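Local coordinates for BH1478 protein (Bacillus halodurans, PDB 2QUP) that is of unknown function, belongs to the DUF327 family and folds as an all-alpha protein of four helices, at residues Phe27-Val30 / Met31-Arg35; Ala45-Ser48 / Lys49-Gln53; Thr60-Ile63 / Glu64-Arg67; Lys125-Asp128 / Ile129-Val133. One frame throughout, in Å; residues are numbered along the deposited sequence.

Interaction 1: Phe27-Val30 / Met31-Arg35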
ATOM      1  N   PHE A  27     -27.589  13.122   8.370  1.00 54.26           N
ATOM      2  CA  PHE A  27     -26.978  13.355   7.060  1.00 54.67           C
ATOM      3  C   PHE A  27     -25.449  13.279   7.080  1.00 54.18           C
ATOM      4  O   PHE A  27     -24.846  12.659   6.205  1.00 52.67           O
ATOM      5  CB  PHE A  27     -27.438  14.698   6.492  1.00 53.07           C
ATOM      6  CG  PHE A  27     -26.749  15.097   5.212  1.00 52.40           C
ATOM      7  CD1 PHE A  27     -27.022  14.428   4.019  1.00 52.72           C
ATOM      8  CD2 PHE A  27     -25.837  16.157   5.199  1.00 55.86           C
ATOM      9  CE1 PHE A  27     -26.386  14.803   2.833  1.00 57.26           C
ATOM     10  CE2 PHE A  27     -25.200  16.541   4.023  1.00 55.65           C
ATOM     11  CZ  PHE A  27     -25.479  15.871   2.834  1.00 54.93           C
ATOM     12  N   SER A  28     -24.840  13.916   8.076  1.00 54.29           N
ATOM     13  CA  SER A  28     -23.391  13.991   8.191  1.00 58.34           C
ATOM     14  C   SER A  28     -22.768  12.642   8.565  1.00 57.85           C
ATOM     15  O   SER A  28     -21.603  12.379   8.256  1.00 61.04           O
ATOM     16  CB  SER A  28     -23.010  15.042   9.230  1.00 59.78           C
ATOM     17  OG  SER A  28     -23.313  14.567  10.524  1.00 63.02           O
ATOM     18  N   GLU A  29     -23.549  11.803   9.235  1.00 54.64           N
ATOM     19  CA  GLU A  29     -23.180  10.420   9.467  1.00 57.24           C
ATOM     20  C   GLU A  29     -23.089   9.651   8.156  1.00 54.37           C
ATOM     21  O   GLU A  29     -22.136   8.911   7.943  1.00 55.61           O
ATOM     22  CB  GLU A  29     -24.190   9.757  10.399  1.00 60.30           C
ATOM     23  CG  GLU A  29     -23.663   8.544  11.142  1.00 74.48           C
ATOM     24  CD  GLU A  29     -24.749   7.522  11.447  1.00 84.33           C
ATOM     25  OE1 GLU A  29     -25.756   7.889  12.097  1.00 87.64           O
ATOM     26  OE2 GLU A  29     -24.590   6.350  11.037  1.00 86.01           O
ATOM     27  N   VAL A  30     -24.083   9.834   7.289  1.00 53.69           N
ATOM     28  CA  VAL A  30     -24.154   9.112   6.012  1.00 50.97           C
ATOM     29  C   VAL A  30     -23.055   9.588   5.064  1.00 49.47           C
ATOM     30  O   VAL A  30     -22.407   8.771   4.403  1.00 46.49           O
ATOM     31  CB  VAL A  30     -25.554   9.246   5.336  1.00 48.97           C
ATOM     32  CG1 VAL A  30     -25.593   8.492   4.008  1.00 51.33           C
ATOM     33  CG2 VAL A  30     -26.635   8.688   6.238  1.00 50.25           C
ATOM     34  N   MET A  31     -22.852  10.909   5.030  1.00 49.39           N
ATOM     35  CA  MET A  31     -21.803  11.580   4.246  0.50 51.79           C
ATOM     36  C   MET A  31     -20.417  11.009   4.575  1.00 47.89           C
ATOM     37  O   MET A  31     -19.620  10.716   3.688  1.00 50.95           O
ATOM     38  CB  MET A  31     -21.840  13.087   4.561  0.50 51.88           C
ATOM     39  CG  MET A  31     -21.414  14.031   3.439  0.50 57.47           C
ATOM     40  SD  MET A  31     -21.598  15.778   3.907  0.50 59.56           S
ATOM     41  CE  MET A  31     -20.595  16.590   2.662  0.50 54.38           C
ATOM     42  N   GLY A  32     -20.150  10.880   5.875  1.00 46.97           N
ATOM     43  CA  GLY A  32     -18.906  10.314   6.392  1.00 39.94           C
ATOM     44  C   GLY A  32     -18.668   8.880   5.962  1.00 42.10           C
ATOM     45  O   GLY A  32     -17.558   8.528   5.564  1.00 39.47           O
ATOM     46  N   LYS A  33     -19.717   8.066   6.032  1.00 39.40           N
ATOM     47  CA  LYS A  33     -19.674   6.685   5.578  1.00 42.93           C
ATOM     48  C   LYS A  33     -19.399   6.568   4.087  1.00 39.88           C
ATOM     49  O   LYS A  33     -18.676   5.675   3.649  1.00 40.16           O
ATOM     50  CB  LYS A  33     -20.969   5.961   5.935  1.00 44.98           C
ATOM     51  CG  LYS A  33     -20.822   5.026   7.125  1.00 58.38           C
ATOM     52  CD  LYS A  33     -22.123   4.897   7.905  1.00 73.36           C
ATOM     53  CE  LYS A  33     -22.110   3.666   8.812  1.00 78.51           C
ATOM     54  NZ  LYS A  33     -22.519   4.001  10.206  1.00 80.43           N
ATOM     55  N   GLN A  34     -19.979   7.481   3.324  1.00 38.34           N
ATOM     56  CA  GLN A  34     -19.838   7.509   1.880  1.00 41.15           C
ATOM     57  C   GLN A  34     -18.445   7.968   1.505  1.00 38.02           C
ATOM     58  O   GLN A  34     -17.873   7.481   0.536  1.00 38.67           O
ATOM     59  CB  GLN A  34     -20.845   8.490   1.297  1.00 44.95           C
ATOM     60  CG  GLN A  34     -22.234   7.928   1.117  1.00 56.45           C
ATOM     61  CD  GLN A  34     -23.145   8.883   0.369  1.00 68.79           C
ATOM     62  OE1 GLN A  34     -22.750  10.005   0.026  1.00 68.92           O
ATOM     63  NE2 GLN A  34     -24.375   8.443   0.108  1.00 70.92           N
ATOM     64  N   ARG A  35     -17.925   8.923   2.277  1.00 38.05           N
ATOM     65  CA  ARG A  35     -16.556   9.394   2.138  1.00 40.55           C
ATOM     66  C   ARG A  35     -15.556   8.254   2.326  1.00 40.61           C
ATOM     67  O   ARG A  35     -14.623   8.107   1.527  1.00 41.50           O
ATOM     68  CB  ARG A  35     -16.274  10.516   3.127  1.00 41.72           C
ATOM     69  CG  ARG A  35     -14.921  11.152   2.936  1.00 48.31           C
ATOM     70  CD  ARG A  35     -14.456  11.870   4.169  1.00 51.46           C
ATOM     71  NE  ARG A  35     -13.197  12.560   3.917  1.00 56.31           N
ATOM     72  CZ  ARG A  35     -12.565  13.319   4.806  1.00 59.33           C
ATOM     73  NH1 ARG A  35     -13.060  13.495   6.026  1.00 57.93           N
ATOM     74  NH2 ARG A  35     -11.427  13.905   4.470  1.00 57.88           N
TER
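F27 meets M31 one turn further along the helix. The ring swings to the far side of CA from the backbone N (chi1 174°), which brings its CE2 corner to 3.7 Å from M31 SD. The sulfur lies obliquely to the ring, 4.5 Å from its centroid. This Met-aromatic contact is doubtful, since M31 was deposited in two conformers and it rests on one of them. The backbone runs beside it, with M31 N giving a 2.9 Å hydrogen bond to F27 O. S28 contributes its backbone: S28 O accepts from G32 N. This is the first turn of helix 27-60, where i to i+4 pairing begins. Just before it, S26 OG accepts a weak bond from E29 N. E29 and K33 form an i to i+4 salt bridge on the surface. Their side chains lie alongside each other and point the same way. K33 NZ reaches E29 OE2 at 3.2 Å, on the anti lone pair, away from the other carboxylate oxygen. The lower part of the lysine chain passes over the backbone, with CD 4.0 Å from E29 O. V30 pairs with Q34. V30 O accepts from Q34 N at 3.0 Å, and Q34 CG packs 3.4 Å from the same V30 O. At the far end of the glutamine, NE2 comes to 4.1 Å from V30 CG1.

Interaction 2: Ala45-Ser48 / Lys49-Gln53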
ATOM      1  N   ALA A  45      -8.662   0.664  -6.599  1.00 32.69           N
ATOM      2  CA  ALA A  45      -8.213   1.021  -7.947  1.00 35.51           C
ATOM      3  C   ALA A  45      -6.696   1.209  -8.017  1.00 30.92           C
ATOM      4  O   ALA A  45      -6.059   0.741  -8.943  1.00 29.08           O
ATOM      5  CB  ALA A  45      -8.951   2.290  -8.433  1.00 33.44           C
ATOM      6  N   LEU A  46      -6.137   1.893  -7.021  1.00 28.35           N
ATOM      7  CA  LEU A  46      -4.696   2.032  -6.865  1.00 24.49           C
ATOM      8  C   LEU A  46      -3.983   0.695  -6.651  1.00 26.73           C
ATOM      9  O   LEU A  46      -2.913   0.471  -7.186  1.00 32.34           O
ATOM     10  CB  LEU A  46      -4.420   2.947  -5.680  1.00 18.22           C
ATOM     11  CG  LEU A  46      -3.100   3.683  -5.551  1.00 23.67           C
ATOM     12  CD1 LEU A  46      -2.570   4.167  -6.925  1.00 28.80           C
ATOM     13  CD2 LEU A  46      -3.320   4.846  -4.632  1.00 24.07           C
ATOM     14  N   MET A  47      -4.572  -0.187  -5.860  1.00 27.92           N
ATOM     15  CA  MET A  47      -3.990  -1.511  -5.614  1.00 24.85           C
ATOM     16  C   MET A  47      -3.945  -2.384  -6.891  1.00 29.97           C
ATOM     17  O   MET A  47      -3.060  -3.236  -7.047  1.00 31.61           O
ATOM     18  CB  MET A  47      -4.780  -2.189  -4.502  1.00 30.84           C
ATOM     19  CG  MET A  47      -4.216  -3.500  -3.959  1.00 29.37           C
ATOM     20  SD  MET A  47      -2.438  -3.536  -3.673  1.00 35.49           S
ATOM     21  CE  MET A  47      -2.309  -2.614  -2.155  1.00 16.01           C
ATOM     22  N   SER A  48      -4.906  -2.165  -7.786  1.00 30.18           N
ATOM     23  CA  SER A  48      -4.937  -2.841  -9.078  0.50 31.19           C
ATOM     24  C   SER A  48      -3.720  -2.450  -9.917  1.00 31.71           C
ATOM     25  O   SER A  48      -3.023  -3.321 -10.450  1.00 33.44           O
ATOM     26  CB  SER A  48      -6.239  -2.520  -9.829  0.50 32.06           C
ATOM     27  OG  SER A  48      -7.316  -3.315  -9.356  0.50 30.32           O
ATOM     28  N   LYS A  49      -3.474  -1.141 -10.026  1.00 24.30           N
ATOM     29  CA  LYS A  49      -2.242  -0.589 -10.600  1.00 21.27           C
ATOM     30  C   LYS A  49      -0.989  -1.134  -9.913  1.00 22.69           C
ATOM     31  O   LYS A  49      -0.076  -1.627 -10.559  1.00 29.31           O
ATOM     32  CB  LYS A  49      -2.253   0.917 -10.464  1.00 20.03           C
ATOM     33  CG  LYS A  49      -3.269   1.580 -11.365  1.00 23.66           C
ATOM     34  CD  LYS A  49      -3.267   3.082 -11.118  1.00 34.63           C
ATOM     35  CE  LYS A  49      -4.072   3.792 -12.173  1.00 36.37           C
ATOM     36  NZ  LYS A  49      -5.479   3.903 -11.736  1.00 47.40           N
ATOM     37  N   ILE A  50      -0.971  -1.076  -8.595  1.00 22.47           N
ATOM     38  CA  ILE A  50       0.151  -1.601  -7.818  1.00 24.35           C
ATOM     39  C   ILE A  50       0.428  -3.075  -8.117  1.00 23.96           C
ATOM     40  O   ILE A  50       1.587  -3.459  -8.273  1.00 28.29           O
ATOM     41  CB  ILE A  50      -0.044  -1.338  -6.305  1.00 28.10           C
ATOM     42  CG1 ILE A  50       0.020   0.163  -6.004  1.00 15.65           C
ATOM     43  CG2 ILE A  50       1.044  -1.967  -5.483  1.00 16.32           C
ATOM     44  CD1 ILE A  50      -0.364   0.479  -4.575  1.00 11.49           C
ATOM     45  N   ASP A  51      -0.623  -3.887  -8.215  1.00 25.80           N
ATOM     46  CA  ASP A  51      -0.483  -5.312  -8.583  1.00 30.13           C
ATOM     47  C   ASP A  51       0.155  -5.498  -9.960  1.00 29.33           C
ATOM     48  O   ASP A  51       1.032  -6.342 -10.150  1.00 20.96           O
ATOM     49  CB  ASP A  51      -1.851  -5.995  -8.611  1.00 35.24           C
ATOM     50  CG  ASP A  51      -2.325  -6.401  -7.249  1.00 42.54           C
ATOM     51  OD1 ASP A  51      -1.482  -6.624  -6.357  1.00 58.22           O
ATOM     52  OD2 ASP A  51      -3.554  -6.503  -7.073  1.00 55.95           O
ATOM     53  N   ASP A  52      -0.312  -4.708 -10.920  1.00 21.74           N
ATOM     54  CA  ASP A  52       0.172  -4.785 -12.303  1.00 29.91           C
ATOM     55  C   ASP A  52       1.622  -4.313 -12.430  1.00 26.67           C
ATOM     56  O   ASP A  52       2.416  -4.872 -13.204  1.00 31.77           O
ATOM     57  CB  ASP A  52      -0.699  -3.910 -13.214  1.00 29.03           C
ATOM     58  CG  ASP A  52      -2.044  -4.520 -13.497  1.00 41.37           C
ATOM     59  OD1 ASP A  52      -2.158  -5.763 -13.435  1.00 31.72           O
ATOM     60  OD2 ASP A  52      -2.986  -3.742 -13.789  1.00 43.37           O
ATOM     61  N   GLN A  53       1.960  -3.273 -11.670  1.00 22.28           N
ATOM     62  CA  GLN A  53       3.284  -2.701 -11.736  1.00 19.48           C
ATOM     63  C   GLN A  53       4.269  -3.597 -10.971  1.00 22.55           C
ATOM     64  O   GLN A  53       5.447  -3.619 -11.266  1.00 22.53           O
ATOM     65  CB  GLN A  53       3.261  -1.268 -11.178  1.00 25.53           C
ATOM     66  CG  GLN A  53       4.567  -0.484 -11.331  1.00 27.85           C
ATOM     67  CD  GLN A  53       5.194  -0.565 -12.715  1.00 32.38           C
ATOM     68  OE1 GLN A  53       4.560  -0.246 -13.713  1.00 33.87           O
ATOM     69  NE2 GLN A  53       6.460  -0.958 -12.770  1.00 26.07           N
TER
HETATM   70  O   HOH W   1      -6.966   0.882 -11.358  1.00 49.35           O
HETATM   71  O   HOH W   2      -4.831  -5.528 -11.647  1.00 42.51           O
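A45 O is gripped by water 1 at 2.6 Å and, weakly, by K49 N at 3.4 Å and by S48 N. The same water weakly accepts from K49 NZ, so it links the lysine tip back to the backbone one turn earlier. S48 O is also gripped twice. D52 N donates to it at 3.1 Å, and water 2 joins it to D52 OD1 through a weak second bond. This is the second half of helix 27-60, with a wet face and a buried face. On the buried face I50 N bonds to L46 O at 2.9 Å. I50 CG1 turns back beside its own N (chi1 -67°) and lies 3.2 Å from L46 O. M47 bends at chi2 and chi3, which sets SD 4.2 Å from I50 CB. Both side chains pack on F76 of helix 63-88, and M47 also touches L140 and I141 of helix 126-144. An alanine in place of I50 would probably open a gap beside M47 and F76. D51 N bonds to M47 O at 2.8 Å, while D51 OD2 forms a salt bridge with K137.

Interaction 3: Thr60-Ile63 / Glu64-Arg67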
ATOM      1  N   THR A  60      10.516  -7.339 -15.485  1.00 34.93           N
ATOM      2  CA  THR A  60      11.526  -6.508 -16.137  1.00 31.50           C
ATOM      3  C   THR A  60      12.749  -6.324 -15.260  1.00 36.53           C
ATOM      4  O   THR A  60      13.867  -6.534 -15.737  1.00 45.33           O
ATOM      5  CB  THR A  60      11.012  -5.129 -16.543  1.00 34.60           C
ATOM      6  OG1 THR A  60      10.703  -4.402 -15.360  1.00 44.24           O
ATOM      7  CG2 THR A  60       9.776  -5.232 -17.405  1.00 31.70           C
ATOM      8  N   ARG A  61      12.530  -5.906 -14.028  1.00 30.78           N
ATOM      9  CA  ARG A  61      13.581  -5.752 -12.974  0.50 31.44           C
ATOM     10  C   ARG A  61      14.517  -4.568 -13.292  1.00 32.22           C
ATOM     11  O   ARG A  61      15.679  -4.618 -13.086  1.00 28.16           O
ATOM     12  CB  ARG A  61      14.336  -7.055 -12.659  0.50 30.69           C
ATOM     13  CG  ARG A  61      13.427  -8.240 -12.339  0.50 33.27           C
ATOM     14  CD  ARG A  61      14.129  -9.575 -12.505  0.50 30.31           C
ATOM     15  NE  ARG A  61      14.469  -9.875 -13.900  0.50 37.08           N
ATOM     16  CZ  ARG A  61      13.769 -10.675 -14.707  0.50 36.82           C
ATOM     17  NH1 ARG A  61      14.181 -10.882 -15.949  0.50 35.45           N
ATOM     18  NH2 ARG A  61      12.647 -11.254 -14.294  0.50 32.38           N
ATOM     19  N   THR A  62      13.930  -3.491 -13.753  1.00 29.08           N
ATOM     20  CA  THR A  62      14.692  -2.314 -14.076  1.00 24.70           C
ATOM     21  C   THR A  62      14.420  -1.273 -12.992  1.00 28.27           C
ATOM     22  O   THR A  62      13.398  -1.337 -12.306  1.00 26.62           O
ATOM     23  CB  THR A  62      14.278  -1.756 -15.459  1.00 28.39           C
ATOM     24  OG1 THR A  62      12.895  -1.410 -15.431  1.00 25.09           O
ATOM     25  CG2 THR A  62      14.512  -2.771 -16.583  1.00 22.84           C
ATOM     26  N   ILE A  63      15.319  -0.303 -12.860  1.00 22.51           N
ATOM     27  CA  ILE A  63      15.106   0.837 -11.957  1.00 24.73           C
ATOM     28  C   ILE A  63      13.954   1.717 -12.454  1.00 27.16           C
ATOM     29  O   ILE A  63      13.241   2.338 -11.656  1.00 35.98           O
ATOM     30  CB  ILE A  63      16.413   1.672 -11.766  1.00 20.79           C
ATOM     31  CG1 ILE A  63      17.453   0.838 -11.026  1.00 21.77           C
ATOM     32  CG2 ILE A  63      16.174   2.948 -10.970  1.00 17.25           C
ATOM     33  CD1 ILE A  63      18.842   1.057 -11.545  1.00 34.78           C
ATOM     34  N   GLU A  64      13.747   1.733 -13.768  1.00 25.05           N
ATOM     35  CA  GLU A  64      12.602   2.408 -14.335  1.00 22.56           C
ATOM     36  C   GLU A  64      11.277   1.820 -13.833  1.00 28.97           C
ATOM     37  O   GLU A  64      10.313   2.548 -13.597  1.00 21.79           O
ATOM     38  CB  GLU A  64      12.672   2.351 -15.849  1.00 25.60           C
ATOM     39  CG  GLU A  64      11.479   3.031 -16.569  1.00 18.02           C
ATOM     40  CD  GLU A  64      11.354   2.591 -18.029  1.00 32.09           C
ATOM     41  OE1 GLU A  64      10.559   3.211 -18.778  1.00 19.14           O
ATOM     42  OE2 GLU A  64      12.045   1.616 -18.424  1.00 18.40           O
ATOM     43  N   GLU A  65      11.217   0.503 -13.673  1.00 18.43           N
ATOM     44  CA  GLU A  65       9.974  -0.115 -13.208  1.00 25.00           C
ATOM     45  C   GLU A  65       9.840  -0.007 -11.688  1.00 23.81           C
ATOM     46  O   GLU A  65       8.736   0.150 -11.178  1.00 23.54           O
ATOM     47  CB  GLU A  65       9.785  -1.571 -13.722  1.00 18.68           C
ATOM     48  CG  GLU A  65       9.652  -1.745 -15.300  1.00 21.86           C
ATOM     49  CD  GLU A  65       8.825  -0.645 -16.012  1.00 25.62           C
ATOM     50  OE1 GLU A  65       9.222  -0.197 -17.105  1.00 20.83           O
ATOM     51  OE2 GLU A  65       7.769  -0.259 -15.490  1.00 30.85           O
ATOM     52  N   LEU A  66      10.977  -0.066 -10.987  1.00 27.68           N
ATOM     53  CA  LEU A  66      11.070   0.265  -9.562  1.00 22.03           C
ATOM     54  C   LEU A  66      10.553   1.679  -9.245  1.00 25.31           C
ATOM     55  O   LEU A  66       9.716   1.868  -8.364  1.00 25.97           O
ATOM     56  CB  LEU A  66      12.502   0.060  -9.048  1.00 17.94           C
ATOM     57  CG  LEU A  66      12.712   0.132  -7.531  1.00 28.98           C
ATOM     58  CD1 LEU A  66      12.079  -1.029  -6.745  1.00 33.72           C
ATOM     59  CD2 LEU A  66      14.166   0.247  -7.208  1.00 26.70           C
ATOM     60  N   ARG A  67      11.031   2.657  -9.984  1.00 21.60           N
ATOM     61  CA  ARG A  67      10.567   4.024  -9.817  1.00 26.88           C
ATOM     62  C   ARG A  67       9.034   4.088  -9.870  1.00 21.35           C
ATOM     63  O   ARG A  67       8.408   4.645  -8.961  1.00 28.68           O
ATOM     64  CB  ARG A  67      11.177   4.934 -10.891  1.00 31.98           C
ATOM     65  CG  ARG A  67      12.507   5.605 -10.518  1.00 38.06           C
ATOM     66  CD  ARG A  67      13.323   6.090 -11.750  1.00 38.11           C
ATOM     67  NE  ARG A  67      12.492   6.569 -12.858  1.00 44.22           N
ATOM     68  CZ  ARG A  67      12.743   6.351 -14.150  1.00 45.28           C
ATOM     69  NH1 ARG A  67      13.814   5.672 -14.538  1.00 35.53           N
ATOM     70  NH2 ARG A  67      11.920   6.832 -15.069  1.00 39.51           N
TER
HETATM   71  O   HOH W   3      11.824  -0.936 -17.703  1.00 29.20           O
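T62 OG1 accepts a hydrogen bond from E65 N at 3.1 Å. This is an N-cap: T62 sits just before helix 63-88, and its hydroxyl oxygen takes an amide of the first turn. The rotation is set by chi1 60°, which places OG1 between the backbone N and the carbonyl carbon. The hydroxyl also donates to water 3 at 2.6 Å. That water in turn donates to E64 OE2 at 2.7 Å and to E65 OE1 at 2.8 Å. One water therefore ties the cap to both carboxylates. The two acids come together close to the helix N-terminus, where the dipole would be expected to favour their negative charge. A valine in place of T62 would probably leave E65 N without its side-chain cap and the water without its hydroxyl donor. The backbone of T62 serves the helix as well. Its O accepts from L66 N at 3.0 Å and more weakly from E65 N. One residue on, I63 O takes R67 N at 2.8 Å. R61 has positive phi, so the chain leaves helix 27-60 there before T62 caps the next helix. The other carboxylate oxygen, E65 OE2, bonds to Q53 NE2 of helix 27-60, while T60 OG1 bonds to L56 O. Packing lies further out. L66 turns inward to L57 of helix 27-60 and to L115, T116 and V119 of helix 98-120. I63 touches L120. Across the turn, the arginine stem runs beside the backbone, with R67 CG 3.5 Å from I63 O.

Interaction 4: Lys125-Asp128 / Ile129-Val133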
ATOM      1  N   LYS A 125      16.524 -12.302  -9.301  1.00 56.67           N
ATOM      2  CA  LYS A 125      15.584 -13.388  -9.585  1.00 50.35           C
ATOM      3  C   LYS A 125      14.118 -12.962  -9.517  1.00 44.82           C
ATOM      4  O   LYS A 125      13.646 -12.480  -8.488  1.00 42.11           O
ATOM      5  CB  LYS A 125      15.853 -14.590  -8.679  1.00 51.90           C
ATOM      6  CG  LYS A 125      16.958 -15.502  -9.209  1.00 60.90           C
ATOM      7  CD  LYS A 125      16.894 -16.887  -8.573  1.00 73.62           C
ATOM      8  CE  LYS A 125      18.091 -17.158  -7.662  1.00 75.34           C
ATOM      9  NZ  LYS A 125      17.667 -17.572  -6.291  1.00 69.54           N
ATOM     10  N   GLY A 126      13.400 -13.151 -10.623  1.00 40.56           N
ATOM     11  CA  GLY A 126      12.009 -12.716 -10.745  1.00 28.18           C
ATOM     12  C   GLY A 126      11.066 -13.233  -9.666  1.00 29.52           C
ATOM     13  O   GLY A 126      10.147 -12.537  -9.288  1.00 27.50           O
ATOM     14  N   LEU A 127      11.288 -14.445  -9.147  1.00 29.03           N
ATOM     15  CA  LEU A 127      10.343 -15.014  -8.189  1.00 30.53           C
ATOM     16  C   LEU A 127      10.501 -14.466  -6.778  1.00 34.39           C
ATOM     17  O   LEU A 127       9.499 -14.245  -6.079  1.00 39.99           O
ATOM     18  CB  LEU A 127      10.384 -16.537  -8.190  1.00 35.03           C
ATOM     19  CG  LEU A 127       9.220 -17.269  -7.521  1.00 31.78           C
ATOM     20  CD1 LEU A 127       7.878 -16.928  -8.161  1.00 31.54           C
ATOM     21  CD2 LEU A 127       9.505 -18.753  -7.645  1.00 29.95           C
ATOM     22  N   ASP A 128      11.753 -14.260  -6.368  1.00 36.56           N
ATOM     23  CA  ASP A 128      12.092 -13.553  -5.124  1.00 31.21           C
ATOM     24  C   ASP A 128      11.548 -12.130  -5.138  1.00 23.75           C
ATOM     25  O   ASP A 128      10.985 -11.692  -4.156  1.00 30.68           O
ATOM     26  CB  ASP A 128      13.608 -13.515  -4.911  1.00 33.48           C
ATOM     27  CG  ASP A 128      14.233 -14.905  -4.830  1.00 42.22           C
ATOM     28  OD1 ASP A 128      13.549 -15.881  -4.460  1.00 39.70           O
ATOM     29  OD2 ASP A 128      15.429 -15.021  -5.146  1.00 56.03           O
ATOM     30  N   ILE A 129      11.718 -11.425  -6.253  1.00 26.75           N
ATOM     31  CA  ILE A 129      11.137 -10.078  -6.436  1.00 26.87           C
ATOM     32  C   ILE A 129       9.605 -10.061  -6.329  1.00 29.17           C
ATOM     33  O   ILE A 129       9.024  -9.229  -5.630  1.00 28.88           O
ATOM     34  CB  ILE A 129      11.653  -9.417  -7.732  1.00 30.56           C
ATOM     35  CG1 ILE A 129      13.177  -9.243  -7.640  1.00 34.55           C
ATOM     36  CG2 ILE A 129      10.951  -8.090  -8.006  1.00 23.28           C
ATOM     37  CD1 ILE A 129      13.789  -8.275  -8.612  1.00 49.54           C
ATOM     38  N   LEU A 130       8.967 -11.025  -6.991  1.00 30.00           N
ATOM     39  CA  LEU A 130       7.551 -11.307  -6.811  1.00 24.65           C
ATOM     40  C   LEU A 130       7.135 -11.498  -5.354  1.00 24.93           C
ATOM     41  O   LEU A 130       6.150 -10.899  -4.904  1.00 19.86           O
ATOM     42  CB  LEU A 130       7.140 -12.501  -7.674  1.00 22.00           C
ATOM     43  CG  LEU A 130       5.680 -12.713  -8.035  1.00 34.69           C
ATOM     44  CD1 LEU A 130       5.041 -11.401  -8.580  1.00 22.35           C
ATOM     45  CD2 LEU A 130       5.632 -13.833  -9.055  1.00 23.83           C
ATOM     46  N   ASN A 131       7.884 -12.309  -4.604  1.00 23.25           N
ATOM     47  CA  ASN A 131       7.608 -12.525  -3.180  1.00 24.32           C
ATOM     48  C   ASN A 131       7.680 -11.254  -2.364  1.00 26.29           C
ATOM     49  O   ASN A 131       6.797 -11.003  -1.545  1.00 33.58           O
ATOM     50  CB  ASN A 131       8.535 -13.579  -2.588  1.00 26.17           C
ATOM     51  CG  ASN A 131       8.267 -14.963  -3.156  1.00 50.96           C
ATOM     52  OD1 ASN A 131       7.114 -15.379  -3.307  1.00 62.65           O
ATOM     53  ND2 ASN A 131       9.334 -15.683  -3.479  1.00 65.49           N
ATOM     54  N   MET A 132       8.708 -10.447  -2.650  1.00 30.18           N
ATOM     55  CA  MET A 132       8.948  -9.176  -1.967  0.50 25.65           C
ATOM     56  C   MET A 132       7.794  -8.205  -2.174  1.00 29.96           C
ATOM     57  O   MET A 132       7.367  -7.530  -1.233  1.00 33.65           O
ATOM     58  CB  MET A 132      10.258  -8.534  -2.456  0.50 28.03           C
ATOM     59  CG  MET A 132      11.545  -9.245  -2.010  0.50 26.48           C
ATOM     60  SD  MET A 132      13.014  -8.653  -2.896  0.50 24.19           S
ATOM     61  CE  MET A 132      14.110 -10.078  -2.743  0.50 23.38           C
ATOM     62  N   VAL A 133       7.294  -8.125  -3.408  1.00 28.19           N
ATOM     63  CA  VAL A 133       6.145  -7.251  -3.679  1.00 29.19           C
ATOM     64  C   VAL A 133       4.836  -7.800  -3.081  1.00 28.70           C
ATOM     65  O   VAL A 133       3.912  -7.057  -2.817  1.00 16.96           O
ATOM     66  CB  VAL A 133       5.999  -6.885  -5.186  1.00 35.15           C
ATOM     67  CG1 VAL A 133       7.349  -6.419  -5.783  1.00 27.96           C
ATOM     68  CG2 VAL A 133       5.409  -8.040  -5.993  1.00 31.98           C
TER
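L127 and L130 both carry CG trans to N, with chi1 -165° and -159°. From there their side chains slant across each other, and L127 CD1 meets L130 CD2 at 3.9 Å. I129 has the other setting: its CG1 lies beside the backbone N (chi1 -62°) and packs 3.4 Å from K125 O. That oxygen also accepts from I129 N at 3.1 Å. N131 leans back over the preceding turn. Its CG sits 3.3 Å from L127 O, the oxygen that N131 N bonds at 2.9 Å. N131 ND2 is also near this oxygen, but the angle is too poor for a bond. M132 runs back toward D128, with M132 CG 3.3 Å from D128 O. The approach of M132 CE to D128 CB, 4.1 Å, is doubtful, because M132 was deposited in two conformers. Close to the start, K125 NZ and D128 OD2 form a salt bridge at 3.6 Å within the first turn. The faces of the helix differ in their neighbours. I129 packs on V119, M132 on L115 and A118 of helix 98-120, and L130 reaches K55 and S58 of helix 27-60. K125 holds the N-cap position and G126 follows it, so these are the first two turns of helix 126-144, packed against two other helices of an all-helical fold.

In the fold
The four contacts follow one another along a chain that is almost all helix. Interactions 1 and 2 share helix 27-60, with centres 27 Å apart and no touch. Interaction 3 makes the turn into helix 63-88, and interaction 4 opens helix 126-144. Interaction 1 lies alone at one end, about 40 Å between centres from interactions 3 and 4, which lie across the chain's centre. Those two have centres 13 Å apart and touch: R61 CG packs 3.7 Å from I129 CD1. Interaction 2 meets interaction 3 through a probable hydrogen bond from Q53 NE2 to E65 OE2. Two helix starts meet at one end of an elongated helical fold, with interaction 2 nearer its middle.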